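Local structure of bifunctional GH43-CE protein (6MLY) at residues A[397-402]-A[488-493]; A[46-51]-A[331-336]; A[670-675]-A[726-731]; A[548-553]-A[622-627]. The protein probably acts on complex arabinoxylans, joining a family 43 glycoside hydrolase, generally assigned as a beta-xylosidase, to a carbohydrate esterase in one chain. All blocks are in the same frame, centred on the assembly; numbering follows the deposited sequence.

Interaction 1 of 4, residues A[397-402]-A[488-493]; sequences GLSLFQ and RFALFN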
loop_
_atom_site.group_PDB
_atom_site.type_symbol
_atom_site.label_atom_id
_atom_site.label_comp_id
_atom_site.label_asym_id
_atom_site.label_seq_id
_atom_site.Cartn_x
_atom_site.Cartn_y
_atom_site.Cartn_z
ATOM N N GLY A 397 -9.677 4.127 -13.003
ATOM C CA GLY A 397 -9.247 4.795 -11.783
ATOM C C GLY A 397 -7.735 4.862 -11.651
ATOM O O GLY A 397 -7.016 4.963 -12.649
ATOM N N LEU A 398 -7.272 4.817 -10.396
ATOM C CA LEU A 398 -5.857 4.862 -10.017
ATOM C C LEU A 398 -5.500 3.530 -9.343
ATOM O O LEU A 398 -6.333 2.963 -8.633
ATOM C CB LEU A 398 -5.645 6.044 -9.064
ATOM C CG LEU A 398 -4.206 6.311 -8.626
ATOM C CD1 LEU A 398 -3.417 6.962 -9.750
ATOM C CD2 LEU A 398 -4.174 7.188 -7.385
ATOM N N SER A 399 -4.281 3.032 -9.589
ATOM C CA SER A 399 -3.839 1.750 -9.028
ATOM C C SER A 399 -2.412 1.857 -8.477
ATOM O O SER A 399 -1.582 2.564 -9.034
ATOM C CB SER A 399 -3.934 0.645 -10.049
ATOM O OG SER A 399 -3.215 -0.508 -9.620
ATOM N N LEU A 400 -2.167 1.161 -7.361
ATOM C CA LEU A 400 -0.839 0.726 -6.969
ATOM C C LEU A 400 -0.647 -0.668 -7.568
ATOM O O LEU A 400 -1.335 -1.609 -7.172
ATOM C CB LEU A 400 -0.715 0.716 -5.441
ATOM C CG LEU A 400 -0.950 2.065 -4.763
ATOM C CD1 LEU A 400 -0.935 1.936 -3.248
ATOM C CD2 LEU A 400 0.072 3.095 -5.212
ATOM N N PHE A 401 0.272 -0.767 -8.539
ATOM C CA PHE A 401 0.205 -1.793 -9.571
ATOM C C PHE A 401 1.383 -2.773 -9.475
ATOM O O PHE A 401 2.540 -2.393 -9.647
ATOM C CB PHE A 401 0.150 -1.132 -10.950
ATOM C CG PHE A 401 0.056 -2.101 -12.100
ATOM C CD1 PHE A 401 -1.166 -2.639 -12.474
ATOM C CD2 PHE A 401 1.190 -2.473 -12.808
ATOM C CE1 PHE A 401 -1.253 -3.533 -13.530
ATOM C CE2 PHE A 401 1.104 -3.364 -13.867
ATOM C CZ PHE A 401 -0.116 -3.891 -14.227
ATOM N N GLN A 402 1.050 -4.036 -9.180
ATOM C CA GLN A 402 1.866 -5.199 -9.531
ATOM C C GLN A 402 0.940 -6.423 -9.657
ATOM O O GLN A 402 -0.202 -6.279 -10.086
ATOM C CB GLN A 402 3.014 -5.396 -8.539
ATOM C CG GLN A 402 4.219 -6.079 -9.176
ATOM C CD GLN A 402 5.256 -6.488 -8.164
ATOM O OE1 GLN A 402 5.730 -5.673 -7.378
ATOM N NE2 GLN A 402 5.626 -7.756 -8.183
ATOM N N ARG A 488 4.057 0.590 -9.076
ATOM C CA ARG A 488 3.891 1.810 -9.838
ATOM C C ARG A 488 2.474 2.360 -9.621
ATOM O O ARG A 488 1.519 1.601 -9.448
ATOM C CB ARG A 488 4.164 1.525 -11.318
ATOM C CG ARG A 488 5.628 1.282 -11.656
ATOM C CD ARG A 488 5.834 1.076 -13.148
ATOM N NE ARG A 488 7.233 1.182 -13.558
ATOM C CZ ARG A 488 7.802 2.274 -14.065
ATOM N NH1 ARG A 488 7.078 3.348 -14.330
ATOM N NH2 ARG A 488 9.103 2.287 -14.307
ATOM N N PHE A 489 2.367 3.692 -9.612
ATOM C CA PHE A 489 1.108 4.377 -9.830
ATOM C C PHE A 489 0.651 4.066 -11.258
ATOM O O PHE A 489 1.476 3.915 -12.150
ATOM C CB PHE A 489 1.258 5.880 -9.581
ATOM C CG PHE A 489 1.574 6.236 -8.152
ATOM C CD1 PHE A 489 0.655 5.995 -7.144
ATOM C CD2 PHE A 489 2.788 6.808 -7.809
ATOM C CE1 PHE A 489 0.946 6.315 -5.826
ATOM C CE2 PHE A 489 3.077 7.127 -6.491
ATOM C CZ PHE A 489 2.159 6.876 -5.501
ATOM N N ALA A 490 -0.666 3.955 -11.456
ATOM C CA ALA A 490 -1.228 3.467 -12.708
ATOM C C ALA A 490 -2.579 4.138 -12.985
ATOM O O ALA A 490 -3.519 3.980 -12.198
ATOM C CB ALA A 490 -1.362 1.965 -12.638
ATOM N N LEU A 491 -2.657 4.894 -14.091
ATOM C CA LEU A 491 -3.930 5.346 -14.649
ATOM C C LEU A 491 -4.460 4.218 -15.540
ATOM O O LEU A 491 -3.725 3.725 -16.385
ATOM C CB LEU A 491 -3.760 6.632 -15.470
ATOM C CG LEU A 491 -2.990 7.797 -14.843
ATOM C CD1 LEU A 491 -3.658 9.122 -15.178
ATOM C CD2 LEU A 491 -2.839 7.665 -13.340
ATOM N N PHE A 492 -5.724 3.820 -15.346
ATOM C CA PHE A 492 -6.318 2.728 -16.127
ATOM C C PHE A 492 -7.765 3.063 -16.507
ATOM O O PHE A 492 -8.346 4.009 -15.989
ATOM C CB PHE A 492 -6.222 1.405 -15.361
ATOM C CG PHE A 492 -7.050 1.320 -14.104
ATOM C CD1 PHE A 492 -6.535 1.723 -12.881
ATOM C CD2 PHE A 492 -8.338 0.806 -14.138
ATOM C CE1 PHE A 492 -7.296 1.626 -11.726
ATOM C CE2 PHE A 492 -9.099 0.713 -12.981
ATOM C CZ PHE A 492 -8.577 1.126 -11.777
ATOM N N ASN A 493 -8.301 2.271 -17.443
ATOM C CA ASN A 493 -9.661 2.367 -17.951
ATOM C C ASN A 493 -9.893 1.238 -18.957
ATOM O O ASN A 493 -9.446 1.334 -20.095
ATOM C CB ASN A 493 -9.956 3.700 -18.648
ATOM C CG ASN A 493 -11.353 3.754 -19.236
ATOM O OD1 ASN A 493 -12.237 3.000 -18.828
ATOM N ND2 ASN A 493 -11.568 4.641 -20.194
#
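The chi1 of F492, 67°, puts its CG between the backbone N and the carbonyl carbon, which turns the ring over the main chain of G397. G397 N lies above the ring centre, and G397 CA makes a CH-pi contact 4.0 Å from the centroid of the F492 ring; having no side chain, the glycine lets the phenyl lie flat on the strand. Antiparallel bonds run from F492 N to G397 O (3.2 Å), from S399 N to A490 O (2.9 Å) and from F401 N to R488 O (2.8 Å). On the face that carries the leucines, L400 CD2 lies alongside F489, while L398 CD1 meets L491 CD2 at 3.7 Å. On the other face the small A490 fits against the CB atoms of S399 and F401. Trimming F492 to an alanine would probably bare the G397 backbone and leave F363 and F395, which meet its ring edge-to-face, without their mate. Strands 378-386, 441-449 and 502-511 pack on the leucine face, as in a concanavalin A-like sandwich. Backbone polarity is thus spent largely within the sheet, and a greasy surface is left to bind the second sheet.

Interaction 2 of 4, residues A[46-51]-A[331-336]; sequences STTMHM and VWQWNH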
loop_
_atom_site.group_PDB
_atom_site.type_symbol
_atom_site.label_atom_id
_atom_site.label_comp_id
_atom_site.label_asym_id
_atom_site.label_seq_id
_atom_site.Cartn_x
_atom_site.Cartn_y
_atom_site.Cartn_z
ATOM N N SER A 46 19.378 1.599 -17.327
ATOM C CA SER A 46 18.527 1.032 -16.279
ATOM C C SER A 46 17.602 -0.046 -16.855
ATOM O O SER A 46 17.449 -0.163 -18.070
ATOM C CB SER A 46 17.746 2.134 -15.621
ATOM O OG SER A 46 17.376 1.772 -14.307
ATOM N N THR A 47 17.000 -0.834 -15.960
ATOM C CA THR A 47 16.040 -1.882 -16.319
ATOM C C THR A 47 14.625 -1.457 -15.898
ATOM O O THR A 47 14.410 -1.002 -14.765
ATOM C CB THR A 47 16.421 -3.224 -15.682
ATOM O OG1 THR A 47 17.725 -3.612 -16.117
ATOM C CG2 THR A 47 15.456 -4.334 -16.030
ATOM N N THR A 48 13.679 -1.585 -16.842
ATOM C CA THR A 48 12.237 -1.455 -16.603
ATOM C C THR A 48 11.479 -2.654 -17.190
ATOM O O THR A 48 10.246 -2.655 -17.189
ATOM C CB THR A 48 11.679 -0.163 -17.209
ATOM O OG1 THR A 48 11.863 -0.221 -18.626
ATOM C CG2 THR A 48 12.326 1.074 -16.628
ATOM N N MET A 49 12.215 -3.660 -17.680
ATOM C CA MET A 49 11.662 -4.934 -18.129
ATOM C C MET A 49 10.553 -4.687 -19.161
ATOM O O MET A 49 10.833 -4.251 -20.282
ATOM C CB MET A 49 11.131 -5.733 -16.930
ATOM C CG MET A 49 12.229 -6.250 -16.025
ATOM S SD MET A 49 11.664 -6.550 -14.333
ATOM C CE MET A 49 13.243 -6.724 -13.501
ATOM N N HIS A 50 9.295 -4.893 -18.744
ATOM C CA HIS A 50 8.152 -5.028 -19.645
ATOM C C HIS A 50 7.480 -3.675 -19.908
ATOM O O HIS A 50 6.453 -3.633 -20.575
ATOM C CB HIS A 50 7.145 -6.034 -19.074
ATOM C CG HIS A 50 6.698 -5.686 -17.696
ATOM N ND1 HIS A 50 7.196 -6.324 -16.583
ATOM C CD2 HIS A 50 5.858 -4.732 -17.245
ATOM C CE1 HIS A 50 6.665 -5.800 -15.505
ATOM N NE2 HIS A 50 5.838 -4.821 -15.882
ATOM N N MET A 51 8.056 -2.582 -19.392
ATOM C CA MET A 51 7.529 -1.241 -19.628
ATOM C C MET A 51 7.905 -0.759 -21.036
ATOM O O MET A 51 8.882 -1.206 -21.626
ATOM C CB MET A 51 8.065 -0.236 -18.602
ATOM C CG MET A 51 7.791 -0.615 -17.161
ATOM S SD MET A 51 6.047 -0.979 -16.798
ATOM C CE MET A 51 5.398 0.681 -16.625
ATOM N N VAL A 331 8.999 10.595 -17.527
ATOM C CA VAL A 331 8.598 9.959 -16.257
ATOM C C VAL A 331 7.529 8.886 -16.514
ATOM O O VAL A 331 7.392 7.954 -15.708
ATOM C CB VAL A 331 8.103 10.990 -15.223
ATOM C CG1 VAL A 331 9.190 11.975 -14.820
ATOM C CG2 VAL A 331 6.864 11.725 -15.706
ATOM N N TRP A 332 6.787 9.027 -17.624
ATOM C CA TRP A 332 5.723 8.103 -18.018
ATOM C C TRP A 332 6.296 6.906 -18.784
ATOM O O TRP A 332 7.144 7.071 -19.669
ATOM C CB TRP A 332 4.667 8.818 -18.867
ATOM C CG TRP A 332 3.820 9.808 -18.123
ATOM C CD1 TRP A 332 3.797 11.159 -18.301
ATOM C CD2 TRP A 332 2.846 9.523 -17.106
ATOM N NE1 TRP A 332 2.883 11.736 -17.466
ATOM C CE2 TRP A 332 2.282 10.758 -16.721
ATOM C CE3 TRP A 332 2.398 8.355 -16.479
ATOM C CZ2 TRP A 332 1.295 10.853 -15.740
ATOM C CZ3 TRP A 332 1.417 8.447 -15.512
ATOM C CH2 TRP A 332 0.880 9.682 -15.147
ATOM N N GLN A 333 5.809 5.709 -18.425
ATOM C CA GLN A 333 6.011 4.467 -19.179
ATOM C C GLN A 333 4.717 3.641 -19.088
ATOM O O GLN A 333 4.154 3.490 -18.006
ATOM C CB GLN A 333 7.198 3.650 -18.642
ATOM C CG GLN A 333 8.427 4.462 -18.236
ATOM C CD GLN A 333 9.583 3.592 -17.796
ATOM O OE1 GLN A 333 9.604 2.391 -18.046
ATOM N NE2 GLN A 333 10.569 4.190 -17.139
ATOM N N TRP A 334 4.267 3.099 -20.226
ATOM C CA TRP A 334 3.105 2.211 -20.292
ATOM C C TRP A 334 3.469 0.822 -19.756
ATOM O O TRP A 334 4.633 0.455 -19.688
ATOM C CB TRP A 334 2.576 2.094 -21.726
ATOM C CG TRP A 334 2.253 3.396 -22.391
ATOM C CD1 TRP A 334 3.086 4.153 -23.163
ATOM C CD2 TRP A 334 0.990 4.082 -22.379
ATOM N NE1 TRP A 334 2.433 5.267 -23.618
ATOM C CE2 TRP A 334 1.147 5.250 -23.155
ATOM C CE3 TRP A 334 -0.252 3.828 -21.791
ATOM C CZ2 TRP A 334 0.111 6.159 -23.352
ATOM C CZ3 TRP A 334 -1.276 4.727 -21.988
ATOM C CH2 TRP A 334 -1.095 5.876 -22.757
ATOM N N ASN A 335 2.439 0.055 -19.388
ATOM C CA ASN A 335 2.552 -1.366 -19.087
ATOM C C ASN A 335 2.392 -2.142 -20.399
ATOM O O ASN A 335 1.296 -2.155 -20.974
ATOM C CB ASN A 335 1.504 -1.804 -18.061
ATOM C CG ASN A 335 1.467 -3.301 -17.828
ATOM O OD1 ASN A 335 2.499 -3.971 -17.852
ATOM N ND2 ASN A 335 0.278 -3.826 -17.569
ATOM N N HIS A 336 3.485 -2.769 -20.858
ATOM C CA HIS A 336 3.533 -3.474 -22.138
ATOM C C HIS A 336 3.295 -2.470 -23.273
ATOM O O HIS A 336 3.205 -1.265 -23.028
ATOM C CB HIS A 336 2.540 -4.648 -22.156
ATOM C CG HIS A 336 3.029 -5.887 -21.483
ATOM N ND1 HIS A 336 3.232 -5.961 -20.118
ATOM C CD2 HIS A 336 3.318 -7.110 -21.976
ATOM C CE1 HIS A 336 3.645 -7.171 -19.803
ATOM N NE2 HIS A 336 3.705 -7.895 -20.926
#
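M51 and N335 form an antiparallel, non-hydrogen-bonded pair with CA atoms 5.0 Å apart, just where a type II' turn, T48 to M51, ends with M51 N bonded to T48 O. A weak bond from H336 N to H50 O (3.1 Å) is the hydrogen bond between the segments. M51 does much of the filling: its chain is bent at both chi2 (-53°) and chi3, which folds SD and CE over the W334 carbonyl, where CE rests by W334 O. A flexible thioether suits this place, since it can follow an uneven backbone. Q333 crosses M51 at about a right angle, and its extended chain carries OE1 between M51 CB (3.1 Å) and T48 CG2 (3.3 Å). At the other end the imidazoles of H50 and H336 lie nearly parallel but slid apart, their centroids 5.4 Å from each other, so they barely overlap. H336 ND1 gives a straight bond to N335 OD1 (3.1 Å); the acceptor is in the imidazole plane, although the donor stands 52° out of the carbonyl plane. H336 NE2 pairs with T90 N, H50 ND1 with G92 N and N335 ND2 with Y91 OH, while the Y91 ring meets both histidines edge-to-face. The contact therefore joins the family 43 part of the chain to the concanavalin A-like part. Its chemistry is mixed: the M51 thioether packs on backbone, and the polar ends of the imidazoles are satisfied mainly by T90, G92 and N335. Because H336 ND1 donates while NE2 faces a backbone N-H, that imidazole is probably neutral.

Interaction 3 of 4, residues A[670-675]-A[726-731]; sequences DAVVNW and PKFIVI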
loop_
_atom_site.group_PDB
_atom_site.type_symbol
_atom_site.label_atom_id
_atom_site.label_comp_id
_atom_site.label_asym_id
_atom_site.label_seq_id
_atom_site.Cartn_x
_atom_site.Cartn_y
_atom_site.Cartn_z
ATOM N N ASP A 670 -14.470 6.200 28.771
ATOM C CA ASP A 670 -15.155 7.345 29.376
ATOM C C ASP A 670 -16.621 7.448 28.912
ATOM O O ASP A 670 -17.396 8.217 29.489
ATOM C CB ASP A 670 -14.374 8.628 29.085
ATOM C CG ASP A 670 -12.929 8.568 29.548
ATOM O OD1 ASP A 670 -12.702 8.212 30.720
ATOM O OD2 ASP A 670 -12.039 8.860 28.723
ATOM N N ALA A 671 -17.007 6.668 27.896
ATOM C CA ALA A 671 -18.339 6.750 27.312
ATOM C C ALA A 671 -18.602 5.510 26.453
ATOM O O ALA A 671 -17.728 5.085 25.704
ATOM C CB ALA A 671 -18.458 8.014 26.497
ATOM N N VAL A 672 -19.813 4.950 26.566
ATOM C CA VAL A 672 -20.197 3.743 25.834
ATOM C C VAL A 672 -21.493 4.016 25.067
ATOM O O VAL A 672 -22.387 4.688 25.571
ATOM C CB VAL A 672 -20.351 2.532 26.774
ATOM C CG1 VAL A 672 -20.829 1.294 26.032
ATOM C CG2 VAL A 672 -19.067 2.229 27.527
ATOM N N VAL A 673 -21.568 3.491 23.840
ATOM C CA VAL A 673 -22.814 3.365 23.099
ATOM C C VAL A 673 -22.920 1.907 22.650
ATOM O O VAL A 673 -22.011 1.401 21.997
ATOM C CB VAL A 673 -22.888 4.333 21.904
ATOM C CG1 VAL A 673 -24.170 4.149 21.105
ATOM C CG2 VAL A 673 -22.741 5.780 22.346
ATOM N N ASN A 674 -24.027 1.254 23.020
ATOM C CA ASN A 674 -24.225 -0.167 22.803
ATOM C C ASN A 674 -25.357 -0.352 21.792
ATOM O O ASN A 674 -26.498 -0.070 22.089
ATOM C CB ASN A 674 -24.487 -0.890 24.124
ATOM C CG ASN A 674 -25.019 -2.296 23.951
ATOM O OD1 ASN A 674 -24.855 -2.904 22.898
ATOM N ND2 ASN A 674 -25.674 -2.814 24.982
ATOM N N TRP A 675 -25.010 -0.825 20.593
ATOM C CA TRP A 675 -25.977 -1.065 19.539
ATOM C C TRP A 675 -26.468 -2.514 19.621
ATOM O O TRP A 675 -25.794 -3.432 19.146
ATOM C CB TRP A 675 -25.375 -0.759 18.164
ATOM C CG TRP A 675 -24.897 0.648 17.986
ATOM C CD1 TRP A 675 -23.689 1.157 18.362
ATOM C CD2 TRP A 675 -25.604 1.725 17.344
ATOM N NE1 TRP A 675 -23.600 2.478 18.011
ATOM C CE2 TRP A 675 -24.761 2.855 17.387
ATOM C CE3 TRP A 675 -26.858 1.845 16.737
ATOM C CZ2 TRP A 675 -25.138 4.086 16.852
ATOM C CZ3 TRP A 675 -27.229 3.061 16.207
ATOM C CH2 TRP A 675 -26.380 4.167 16.268
ATOM N N PRO A 726 -18.966 4.831 33.563
ATOM C CA PRO A 726 -19.300 5.893 32.611
ATOM C C PRO A 726 -20.793 5.987 32.258
ATOM O O PRO A 726 -21.573 5.110 32.606
ATOM C CB PRO A 726 -18.511 5.522 31.344
ATOM C CG PRO A 726 -17.527 4.464 31.794
ATOM C CD PRO A 726 -18.211 3.741 32.929
ATOM N N LYS A 727 -21.154 7.061 31.549
ATOM C CA LYS A 727 -22.477 7.235 30.959
ATOM C C LYS A 727 -22.619 6.308 29.746
ATOM O O LYS A 727 -21.671 6.137 28.981
ATOM C CB LYS A 727 -22.684 8.694 30.539
ATOM C CG LYS A 727 -23.629 9.498 31.419
ATOM C CD LYS A 727 -23.134 9.734 32.827
ATOM C CE LYS A 727 -24.265 10.025 33.793
ATOM N NZ LYS A 727 -25.092 11.184 33.369
ATOM N N PHE A 728 -23.815 5.735 29.570
ATOM C CA PHE A 728 -24.108 4.809 28.478
ATOM C C PHE A 728 -25.206 5.377 27.575
ATOM O O PHE A 728 -25.999 6.196 28.001
ATOM C CB PHE A 728 -24.552 3.453 29.031
ATOM C CG PHE A 728 -23.429 2.620 29.587
ATOM C CD1 PHE A 728 -22.906 2.886 30.841
ATOM C CD2 PHE A 728 -22.884 1.579 28.849
ATOM C CE1 PHE A 728 -21.867 2.122 31.349
ATOM C CE2 PHE A 728 -21.837 0.824 29.354
ATOM C CZ PHE A 728 -21.330 1.098 30.601
ATOM N N ILE A 729 -25.232 4.921 26.322
ATOM C CA ILE A 729 -26.398 5.049 25.461
ATOM C C ILE A 729 -26.642 3.684 24.816
ATOM O O ILE A 729 -25.829 3.233 24.024
ATOM C CB ILE A 729 -26.214 6.158 24.405
ATOM C CG1 ILE A 729 -26.282 7.549 25.041
ATOM C CG2 ILE A 729 -27.223 6.004 23.273
ATOM C CD1 ILE A 729 -26.504 8.677 24.057
ATOM N N VAL A 730 -27.756 3.040 25.173
ATOM C CA VAL A 730 -28.125 1.753 24.608
ATOM C C VAL A 730 -29.168 2.002 23.516
ATOM O O VAL A 730 -30.075 2.804 23.714
ATOM C CB VAL A 730 -28.654 0.792 25.686
ATOM C CG1 VAL A 730 -29.014 -0.562 25.094
ATOM C CG2 VAL A 730 -27.663 0.630 26.828
ATOM N N ILE A 731 -29.012 1.311 22.379
ATOM C CA ILE A 731 -29.886 1.458 21.203
ATOM C C ILE A 731 -30.254 0.064 20.677
ATOM O O ILE A 731 -29.390 -0.809 20.583
ATOM C CB ILE A 731 -29.205 2.310 20.113
ATOM C CG1 ILE A 731 -28.657 3.628 20.672
ATOM C CG2 ILE A 731 -30.154 2.537 18.944
ATOM C CD1 ILE A 731 -27.991 4.515 19.638
#
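V672 and F728 make one of the apolar contacts between these neighbouring parallel strands: the two side chains lie side by side, and V672 CB comes 3.4 Å from F728 CD2. On the same face N674 runs alongside V730. The opposite face carries V673, I729, W675 and I731. There W675, its CG anti to the carbonyl carbon (chi1 -59°), lays its six-membered ring beside I731, and I731 CD1 sits over that ring in a CH-pi contact, 3.8 Å from its centroid. Branched residues suit both strands, since valine and isoleucine favour extended backbone and fill the space between neighbours. The backbone hydrogen bonds form the alternating ladder of parallel strands: V672 N to K727 O (3.3 Å), I729 N to V672 O (3.0 Å), N674 N to I729 O (2.9 Å) and I731 N to N674 O (2.9 Å). Weaker CA-H...O contacts, such as V673 CA to I729 O, run between them. Helix 741-752 packs on the face of F728 and V730, and helix 775-789 on that of V673 and W675, whose indole also stacks on F773. A parallel sheet with helices on both faces, its strands linked by helix-bearing connections, is typical of the alpha/beta-hydrolase fold, to which the esterase part belongs.

Interaction 4 of 4, residues A[548-553]-A[622-627]; sequences VVVLIY and IGITGF
Strands 546-552 and 621-627 are neighbours in the parallel core of the alpha/beta-hydrolase fold, and V548 to I552 run beside I622 to G626 up to what is probably the nucleophile elbow, where G626 opens a Gly-X-Ser-X-Gly sequence. The ladder consists of G623 N to V548 O (2.8 Å), V550 N to G623 O (3.0 Å), a weak T625 N to V550 O, and a nearly straight I552 N to T625 O (2.9 Å, angle 171°). V550 lies alongside I624, its CB 3.8 Å from I624 CG1, while its CG2 branch reaches I622 CG2 at 4.1 Å. Replacing V550 by an alanine would probably open a gap between I622 and I624 and give the I624 side chain freedom to turn. On the other face G623 offers only hydrogen toward V549, and T625 CG2 meets L551 CD2 at 3.7 Å. With OG1 anti to the backbone N (chi1 -180°), T625 instead sends its hydroxyl to V673 O on the next strand. At the strand ends the F627 ring lies with one face over Y553 C, and a bound acetate, probably from the crystallisation liquor, is about 4 Å from the F627 side chain. Threonine thus combines a methyl for the core with a hydroxyl that ties two strands together, while I552, I622 and I624 form an apolar layer between the strands and helix 596-610, next to the probable elbow.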
loop_
_atom_site.group_PDB
_atom_site.type_symbol
_atom_site.label_atom_id
_atom_site.label_comp_id
_atom_site.label_asym_id
_atom_site.label_seq_id
_atom_site.Cartn_x
_atom_site.Cartn_y
_atom_site.Cartn_z
ATOM N N VAL A 548 -10.444 10.158 21.344
ATOM C CA VAL A 548 -10.498 8.837 20.719
ATOM C C VAL A 548 -11.905 8.250 20.874
ATOM O O VAL A 548 -12.580 8.498 21.878
ATOM C CB VAL A 548 -9.442 7.894 21.327
ATOM C CG1 VAL A 548 -9.432 6.538 20.639
ATOM C CG2 VAL A 548 -8.053 8.515 21.306
ATOM N N VAL A 549 -12.330 7.473 19.869
ATOM C CA VAL A 549 -13.482 6.580 19.994
ATOM C C VAL A 549 -13.158 5.271 19.259
ATOM O O VAL A 549 -12.765 5.290 18.090
ATOM C CB VAL A 549 -14.789 7.224 19.483
ATOM C CG1 VAL A 549 -15.945 6.229 19.470
ATOM C CG2 VAL A 549 -15.167 8.464 20.286
ATOM N N VAL A 550 -13.350 4.152 19.973
ATOM C CA VAL A 550 -13.037 2.788 19.534
ATOM C C VAL A 550 -14.287 2.163 18.900
ATOM O O VAL A 550 -15.403 2.467 19.305
ATOM C CB VAL A 550 -12.545 1.947 20.728
ATOM C CG1 VAL A 550 -12.368 0.478 20.375
ATOM C CG2 VAL A 550 -11.268 2.518 21.319
ATOM N N LEU A 551 -14.080 1.277 17.919
ATOM C CA LEU A 551 -15.159 0.535 17.266
ATOM C C LEU A 551 -14.877 -0.969 17.375
ATOM O O LEU A 551 -13.829 -1.441 16.912
ATOM C CB LEU A 551 -15.252 0.934 15.788
ATOM C CG LEU A 551 -15.163 2.426 15.467
ATOM C CD1 LEU A 551 -15.212 2.643 13.961
ATOM C CD2 LEU A 551 -16.280 3.204 16.146
ATOM N N ILE A 552 -15.825 -1.712 17.958
ATOM C CA ILE A 552 -15.817 -3.173 17.917
ATOM C C ILE A 552 -16.967 -3.636 17.013
ATOM O O ILE A 552 -18.003 -2.986 16.920
ATOM C CB ILE A 552 -15.886 -3.779 19.331
ATOM C CG1 ILE A 552 -14.887 -3.104 20.277
ATOM C CG2 ILE A 552 -15.688 -5.289 19.283
ATOM C CD1 ILE A 552 -14.813 -3.719 21.653
ATOM N N TYR A 553 -16.749 -4.770 16.342
ATOM C CA TYR A 553 -17.632 -5.293 15.305
ATOM C C TYR A 553 -18.490 -6.424 15.875
ATOM O O TYR A 553 -18.049 -7.186 16.749
ATOM C CB TYR A 553 -16.822 -5.821 14.119
ATOM C CG TYR A 553 -15.710 -6.757 14.519
ATOM C CD1 TYR A 553 -15.941 -8.111 14.716
ATOM C CD2 TYR A 553 -14.434 -6.277 14.754
ATOM C CE1 TYR A 553 -14.929 -8.967 15.116
ATOM C CE2 TYR A 553 -13.413 -7.119 15.158
ATOM C CZ TYR A 553 -13.658 -8.468 15.339
ATOM O OH TYR A 553 -12.649 -9.294 15.736
ATOM N N ILE A 622 -11.530 8.552 25.822
ATOM C CA ILE A 622 -11.643 7.379 24.949
ATOM C C ILE A 622 -13.082 6.837 25.028
ATOM O O ILE A 622 -13.459 6.174 26.003
ATOM C CB ILE A 622 -10.605 6.306 25.335
ATOM C CG1 ILE A 622 -9.170 6.834 25.218
ATOM C CG2 ILE A 622 -10.813 5.040 24.515
ATOM C CD1 ILE A 622 -8.099 5.842 25.618
ATOM N N GLY A 623 -13.889 7.126 23.999
ATOM C CA GLY A 623 -15.203 6.492 23.828
ATOM C C GLY A 623 -15.060 5.082 23.278
ATOM O O GLY A 623 -13.965 4.676 22.905
ATOM N N ILE A 624 -16.165 4.332 23.229
ATOM C CA ILE A 624 -16.161 2.972 22.683
ATOM C C ILE A 624 -17.598 2.575 22.333
ATOM O O ILE A 624 -18.533 2.941 23.037
ATOM C CB ILE A 624 -15.516 1.974 23.667
ATOM C CG1 ILE A 624 -15.299 0.599 23.027
ATOM C CG2 ILE A 624 -16.327 1.869 24.952
ATOM C CD1 ILE A 624 -14.335 -0.285 23.785
ATOM N N THR A 625 -17.745 1.812 21.247
ATOM C CA THR A 625 -19.046 1.429 20.722
ATOM C C THR A 625 -18.904 0.161 19.871
ATOM O O THR A 625 -17.800 -0.273 19.574
ATOM C CB THR A 625 -19.668 2.599 19.949
ATOM O OG1 THR A 625 -20.945 2.202 19.450
ATOM C CG2 THR A 625 -18.797 3.074 18.806
ATOM N N GLY A 626 -20.042 -0.432 19.502
ATOM C CA GLY A 626 -20.075 -1.628 18.663
ATOM C C GLY A 626 -21.483 -2.180 18.527
ATOM O O GLY A 626 -22.354 -1.838 19.315
ATOM N N PHE A 627 -21.698 -3.023 17.510
ATOM C CA PHE A 627 -23.006 -3.634 17.251
ATOM C C PHE A 627 -22.960 -5.109 17.670
ATOM O O PHE A 627 -21.941 -5.770 17.505
ATOM C CB PHE A 627 -23.460 -3.410 15.800
ATOM C CG PHE A 627 -22.513 -3.816 14.695
ATOM C CD1 PHE A 627 -21.458 -2.996 14.318
ATOM C CD2 PHE A 627 -22.721 -4.985 13.976
ATOM C CE1 PHE A 627 -20.605 -3.359 13.282
ATOM C CE2 PHE A 627 -21.871 -5.346 12.941
ATOM C CZ PHE A 627 -20.813 -4.533 12.593
#

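How the interactions relate
Interactions 1 and 2 belong to one antiparallel sheet, their centres 14 Å apart, and they touch: F401 CZ lies 3.4 Å from N335 ND2, and R488 CD 3.5 Å from M51 CE. Interactions 3 and 4 share the sheet of the esterase part, their centres 10 Å apart; strands 671-675 and 621-627 are adjacent, with a probable hydrogen bond from D670 N to I622 O (2.9 Å). The two pairs stand well apart, about 22 Å between nearest atoms of interactions 1 and 4 and 55 Å between centres of 2 and 3. W675 and F627 both lie near the presumed triad of S628, H768 and D736, whereas the side chain of P726 is about 7 Å from the bound sodium ion.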